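Local coordinates for protein N-acetylmuramoyl-L-alanine amidase (Mycobacteroides abscessus, PDB 7AGL) that probably hydrolyses, with a bound zinc ion, the amide bond that links N-acetylmuramic acid to the L-alanine of the stem peptide in peptidoglycan, at residues A101-H106 against L135-T140; F117-S122 against D143-A148. All blocks are in the same frame, centred on the assembly; numbering follows the deposited sequence.

Contact 1 (A101-H106 against L135-T140); sequences AVVSIH and LRFAKT. With ZN (zinc ion), chain B.
Phe137 reaches from helix 132-147 onto Ala101, Val102 and Val103 at the start of strand 101-108, a central strand of the six-stranded mixed sheet in this zinc-dependent amidase fold. It is a worked example of helix-on-sheet packing in which one aromatic side chain spans the gap. The axes of the two short segments stay 10.8 Å apart at closest approach and cross at -53°, and the ring bridges that distance with its far end. CG stands anti to the backbone N (chi1 -165°), which carries the ring off the helix so that CE2 and CZ lead toward the strand.

Three neighbours meet this leading end. Ala101 CB approaches obliquely, 3.8 Å from Phe137 CE2. Val102 O lies at the ring edge, near its plane, 3.5 Å from Phe137 CE2. Val103 crosses the phenylalanine at about a right angle and touches it through one branch, CG2 lying 3.6 Å from Phe137 CZ. No hydrogen bond joins the segments; two apolar contacts and the carbonyl oxygen at the ring edge make up the pairing. Tyr214 stacks on the same ring and ties it to helix 197-215.

The strand runs on from this buried end to the metal site. His106 binds zinc through ND1, together with His16, Glu51 and two waters. Ser104 OG lies in the plane of the imidazole at its edge and is hydrogen-bonded to Asp13. On the helix, the carbonyl of Arg136 accepts two bonds from Thr140, whose N and OG1 come from opposite faces of the carbonyl plane; Thr140 OG1 stands 2.9 Å from Arg136 O and 35° out of that plane.

Contact 2 (F117-S122 against D143-A148); sequences FHVNYS and DSLQAA
In the beta-alpha-beta unit of strand 118-122, helix 132-147 and strand 161-164, the first strand and the helix meet here, where Phe117, just before the strand, and Val119 within it meet Leu145 in the last turn of the helix. The main meeting is a CH-pi contact. Leu145 CB sits over one face of the Phe117 ring, 3.8 Å from the centroid and 16° off the ring normal, somewhat offset toward the rim. Farther along the leucine, CD1 lies over the same ring, with Leu145 CD1 3.6 Å from Phe117 CD1, so CB and the CD1 methyl both rest on the same face.

The phenylalanine holds CG between its backbone N and carbonyl carbon (chi1 72°), a placement that turns one ring face to Leu145. Leu145 CD1 also meets the strand itself, lying 3.9 Å from Val119 CG2. At the margin of the contact Gln146 adds its backbone, its N 3.9 Å from Phe117 CZ in an oblique approach.

Leu145 also touches Val180 of strand 177-184 and Ala206 of helix 197-215, while Leu150 and Arg142 touch Phe117. The small hydrophobic cluster thus lies where the end of helix 132-147, the sheet and helix 197-215 come together.

Both contacts rest on helix 132-147 and on the same six-stranded sheet, with centres about 8 Å apart. Contact 1 uses an earlier part of the helix and contact 2 its C-terminal end. Along the chain the segments alternate: 101-106, 117-122, 135-140, 143-148, so two successive strands are followed by the two portions of helix that cover them. In the sheet these strands are separated by strand 177-184. Direct packing joins the contacts, with Leu135 CD1 3.7 Å from Tyr121 CE2. One helix therefore connects the strand that supplies zinc-binding His106 with a strand nearer the sheet margin.

Contact 1 (A101-H106 against L135-T140)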
loop_
_atom_site.group_PDB
_atom_site.type_symbol
_atom_site.label_atom_id
_atom_site.label_comp_id
_atom_site.label_asym_id
_atom_site.label_seq_id
_atom_site.Cartn_x
_atom_site.Cartn_y
_atom_site.Cartn_z
ATOM N N ALA A 101 -10.705 -1.763 7.497
ATOM C CA ALA A 101 -9.265 -1.675 7.254
ATOM C C ALA A 101 -9.022 -1.285 5.799
ATOM O O ALA A 101 -9.796 -1.651 4.910
ATOM C CB ALA A 101 -8.544 -2.993 7.573
ATOM N N VAL A 102 -7.937 -0.528 5.572
ATOM C CA VAL A 102 -7.511 -0.061 4.256
ATOM C C VAL A 102 -6.046 -0.411 4.083
ATOM O O VAL A 102 -5.242 -0.130 4.973
ATOM C CB VAL A 102 -7.688 1.462 4.101
ATOM C CG1 VAL A 102 -7.217 1.898 2.693
ATOM C CG2 VAL A 102 -9.130 1.852 4.370
ATOM N N VAL A 103 -5.685 -0.989 2.934
ATOM C CA VAL A 103 -4.286 -1.315 2.654
ATOM C C VAL A 103 -3.896 -0.726 1.315
ATOM O O VAL A 103 -4.502 -1.057 0.286
ATOM C CB VAL A 103 -4.021 -2.824 2.655
ATOM C CG1 VAL A 103 -2.576 -3.074 2.235
ATOM C CG2 VAL A 103 -4.308 -3.401 4.041
ATOM N N SER A 104 -2.874 0.125 1.322
ATOM C CA SER A 104 -2.300 0.677 0.106
ATOM C C SER A 104 -1.045 -0.123 -0.221
ATOM O O SER A 104 -0.243 -0.416 0.673
ATOM C CB SER A 104 -1.979 2.165 0.308
ATOM O OG SER A 104 -1.380 2.755 -0.837
ATOM N N ILE A 105 -0.888 -0.491 -1.492
ATOM C CA ILE A 105 0.196 -1.365 -1.948
ATOM C C ILE A 105 1.106 -0.575 -2.885
ATOM O O ILE A 105 0.651 -0.011 -3.891
ATOM C CB ILE A 105 -0.339 -2.630 -2.639
ATOM C CG1 ILE A 105 -1.106 -3.505 -1.640
ATOM C CG2 ILE A 105 0.813 -3.408 -3.308
ATOM C CD1 ILE A 105 -0.267 -4.020 -0.467
ATOM N N HIS A 106 2.398 -0.553 -2.550
ATOM C CA HIS A 106 3.415 0.171 -3.295
ATOM C C HIS A 106 4.661 -0.708 -3.416
ATOM O O HIS A 106 4.778 -1.755 -2.770
ATOM C CB HIS A 106 3.758 1.504 -2.594
ATOM C CG HIS A 106 2.729 2.582 -2.789
ATOM N ND1 HIS A 106 2.956 3.685 -3.579
ATOM C CD2 HIS A 106 1.474 2.733 -2.299
ATOM C CE1 HIS A 106 1.891 4.466 -3.582
ATOM N NE2 HIS A 106 0.982 3.917 -2.799
ATOM N N LEU A 135 -1.569 2.128 14.608
ATOM C CA LEU A 135 -0.290 1.567 15.028
ATOM C C LEU A 135 -0.393 0.058 15.219
ATOM O O LEU A 135 0.511 -0.688 14.830
ATOM C CB LEU A 135 0.183 2.243 16.319
ATOM C CG LEU A 135 1.575 1.853 16.818
ATOM C CD1 LEU A 135 2.604 2.083 15.707
ATOM C CD2 LEU A 135 1.930 2.644 18.058
ATOM N N ARG A 136 -1.486 -0.413 15.827
ATOM C CA ARG A 136 -1.674 -1.858 15.961
ATOM C C ARG A 136 -1.761 -2.535 14.593
ATOM O O ARG A 136 -1.189 -3.614 14.396
ATOM C CB ARG A 136 -2.918 -2.154 16.802
ATOM C CG ARG A 136 -3.337 -3.630 16.835
ATOM C CD ARG A 136 -4.426 -3.907 17.874
ATOM N NE ARG A 136 -5.337 -2.779 18.056
ATOM C CZ ARG A 136 -6.548 -2.680 17.508
ATOM N NH1 ARG A 136 -7.019 -3.654 16.735
ATOM N NH2 ARG A 136 -7.294 -1.599 17.740
ATOM N N PHE A 137 -2.464 -1.915 13.634
ATOM C CA PHE A 137 -2.511 -2.450 12.271
ATOM C C PHE A 137 -1.111 -2.544 11.683
ATOM O O PHE A 137 -0.732 -3.572 11.106
ATOM C CB PHE A 137 -3.418 -1.569 11.397
ATOM C CG PHE A 137 -3.839 -2.201 10.083
ATOM C CD1 PHE A 137 -3.622 -3.553 9.820
ATOM C CD2 PHE A 137 -4.455 -1.424 9.107
ATOM C CE1 PHE A 137 -4.025 -4.115 8.603
ATOM C CE2 PHE A 137 -4.852 -1.970 7.905
ATOM C CZ PHE A 137 -4.638 -3.314 7.646
ATOM N N ALA A 138 -0.322 -1.474 11.828
ATOM C CA ALA A 138 1.025 -1.452 11.259
ATOM C C ALA A 138 1.902 -2.554 11.855
ATOM O O ALA A 138 2.582 -3.280 11.122
ATOM C CB ALA A 138 1.665 -0.082 11.484
ATOM N N LYS A 139 1.919 -2.676 13.192
ATOM C CA LYS A 139 2.738 -3.701 13.840
ATOM C C LYS A 139 2.266 -5.098 13.466
ATOM O O LYS A 139 3.083 -6.000 13.237
ATOM C CB LYS A 139 2.703 -3.504 15.352
ATOM C CG LYS A 139 3.369 -2.227 15.806
ATOM C CD LYS A 139 3.301 -2.084 17.319
ATOM C CE LYS A 139 3.952 -0.787 17.770
ATOM N NZ LYS A 139 4.046 -0.704 19.255
ATOM N N THR A 140 0.944 -5.293 13.407
ATOM C CA THR A 140 0.390 -6.599 13.056
ATOM C C THR A 140 0.757 -6.988 11.630
ATOM O O THR A 140 1.174 -8.128 11.372
ATOM C CB THR A 140 -1.126 -6.570 13.232
ATOM O OG1 THR A 140 -1.430 -6.446 14.635
ATOM C CG2 THR A 140 -1.749 -7.853 12.684
HETATM ZN ZN ZN B . 4.678 4.069 -4.864
HETATM O O HOH W 1 5.072 6.134 -4.079
HETATM O O HOH W 2 6.523 3.615 -3.811
#

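Contact 2 (F117-S122 against D143-A148)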
loop_
_atom_site.group_PDB
_atom_site.type_symbol
_atom_site.label_atom_id
_atom_site.label_comp_id
_atom_site.label_asym_id
_atom_site.label_seq_id
_atom_site.Cartn_x
_atom_site.Cartn_y
_atom_site.Cartn_z
ATOM N N PHE A 117 10.608 -5.285 2.876
ATOM C CA PHE A 117 9.363 -4.514 2.962
ATOM C C PHE A 117 9.411 -3.457 4.068
ATOM O O PHE A 117 10.113 -3.601 5.070
ATOM C CB PHE A 117 8.170 -5.452 3.223
ATOM C CG PHE A 117 8.139 -6.031 4.630
ATOM C CD1 PHE A 117 7.582 -5.311 5.685
ATOM C CD2 PHE A 117 8.683 -7.295 4.904
ATOM C CE1 PHE A 117 7.578 -5.818 6.990
ATOM C CE2 PHE A 117 8.671 -7.816 6.203
ATOM C CZ PHE A 117 8.106 -7.076 7.249
ATOM N N HIS A 118 8.592 -2.407 3.914
ATOM C CA HIS A 118 8.320 -1.583 5.091
ATOM C C HIS A 118 6.869 -1.126 5.099
ATOM O O HIS A 118 6.284 -0.826 4.052
ATOM C CB HIS A 118 9.317 -0.389 5.248
ATOM C CG HIS A 118 9.327 0.623 4.137
ATOM N ND1 HIS A 118 9.900 0.381 2.908
ATOM C CD2 HIS A 118 8.950 1.926 4.124
ATOM C CE1 HIS A 118 9.817 1.468 2.160
ATOM N NE2 HIS A 118 9.254 2.424 2.877
ATOM N N VAL A 119 6.297 -1.115 6.303
ATOM C CA VAL A 119 4.905 -0.771 6.555
ATOM C C VAL A 119 4.880 0.671 7.040
ATOM O O VAL A 119 5.382 0.978 8.131
ATOM C CB VAL A 119 4.280 -1.716 7.593
ATOM C CG1 VAL A 119 2.810 -1.328 7.858
ATOM C CG2 VAL A 119 4.406 -3.190 7.139
ATOM N N ASN A 120 4.318 1.560 6.213
ATOM C CA ASN A 120 4.234 2.978 6.521
ATOM C C ASN A 120 2.909 3.281 7.198
ATOM O O ASN A 120 1.865 2.747 6.809
ATOM C CB ASN A 120 4.344 3.822 5.243
ATOM C CG ASN A 120 5.652 3.595 4.517
ATOM O OD1 ASN A 120 6.630 4.298 4.765
ATOM N ND2 ASN A 120 5.694 2.574 3.653
ATOM N N TYR A 121 2.960 4.146 8.210
ATOM C CA TYR A 121 1.766 4.536 8.944
ATOM C C TYR A 121 1.890 5.990 9.375
ATOM O O TYR A 121 2.990 6.543 9.477
ATOM C CB TYR A 121 1.548 3.622 10.162
ATOM C CG TYR A 121 2.602 3.780 11.234
ATOM C CD1 TYR A 121 3.817 3.101 11.147
ATOM C CD2 TYR A 121 2.388 4.606 12.334
ATOM C CE1 TYR A 121 4.791 3.256 12.121
ATOM C CE2 TYR A 121 3.353 4.768 13.310
ATOM C CZ TYR A 121 4.551 4.092 13.201
ATOM O OH TYR A 121 5.511 4.249 14.181
ATOM N N SER A 122 0.739 6.596 9.668
ATOM C CA SER A 122 0.706 8.008 10.026
ATOM C C SER A 122 1.342 8.249 11.389
ATOM O O SER A 122 0.951 7.648 12.398
ATOM C CB SER A 122 -0.738 8.517 10.019
ATOM O OG SER A 122 -0.769 9.896 10.362
ATOM N N ASP A 143 4.434 -7.856 11.531
ATOM C CA ASP A 143 4.628 -9.189 12.103
ATOM C C ASP A 143 4.212 -10.292 11.138
ATOM O O ASP A 143 4.902 -11.309 11.013
ATOM C CB ASP A 143 3.834 -9.322 13.400
ATOM C CG ASP A 143 4.429 -8.528 14.538
ATOM O OD1 ASP A 143 5.571 -8.049 14.408
ATOM O OD2 ASP A 143 3.739 -8.380 15.572
ATOM N N SER A 144 3.068 -10.122 10.472
ATOM C CA SER A 144 2.561 -11.147 9.564
ATOM C C SER A 144 3.435 -11.275 8.320
ATOM O O SER A 144 3.681 -12.391 7.841
ATOM C CB SER A 144 1.117 -10.822 9.159
ATOM O OG SER A 144 0.209 -10.961 10.247
ATOM N N LEU A 145 3.895 -10.144 7.775
ATOM C CA LEU A 145 4.775 -10.196 6.607
ATOM C C LEU A 145 6.075 -10.911 6.941
ATOM O O LEU A 145 6.543 -11.765 6.174
ATOM C CB LEU A 145 5.064 -8.783 6.088
ATOM C CG LEU A 145 3.868 -8.012 5.522
ATOM C CD1 LEU A 145 4.254 -6.580 5.126
ATOM C CD2 LEU A 145 3.259 -8.734 4.320
ATOM N N GLN A 146 6.671 -10.586 8.088
ATOM C CA GLN A 146 7.929 -11.227 8.456
ATOM C C GLN A 146 7.722 -12.699 8.795
ATOM O O GLN A 146 8.572 -13.539 8.471
ATOM C CB GLN A 146 8.582 -10.486 9.624
ATOM C CG GLN A 146 9.929 -11.086 10.005
ATOM C CD GLN A 146 10.742 -10.172 10.898
ATOM O OE1 GLN A 146 10.191 -9.373 11.654
ATOM N NE2 GLN A 146 12.062 -10.273 10.798
ATOM N N ALA A 147 6.601 -13.031 9.443
ATOM C CA ALA A 147 6.320 -14.430 9.755
ATOM C C ALA A 147 6.130 -15.256 8.488
ATOM O O ALA A 147 6.439 -16.454 8.484
ATOM C CB ALA A 147 5.088 -14.529 10.654
ATOM N N ALA A 148 5.639 -14.632 7.408
ATOM C CA ALA A 148 5.496 -15.264 6.099
ATOM C C ALA A 148 6.830 -15.471 5.386
ATOM O O ALA A 148 6.840 -16.043 4.286
ATOM C CB ALA A 148 4.557 -14.431 5.213
#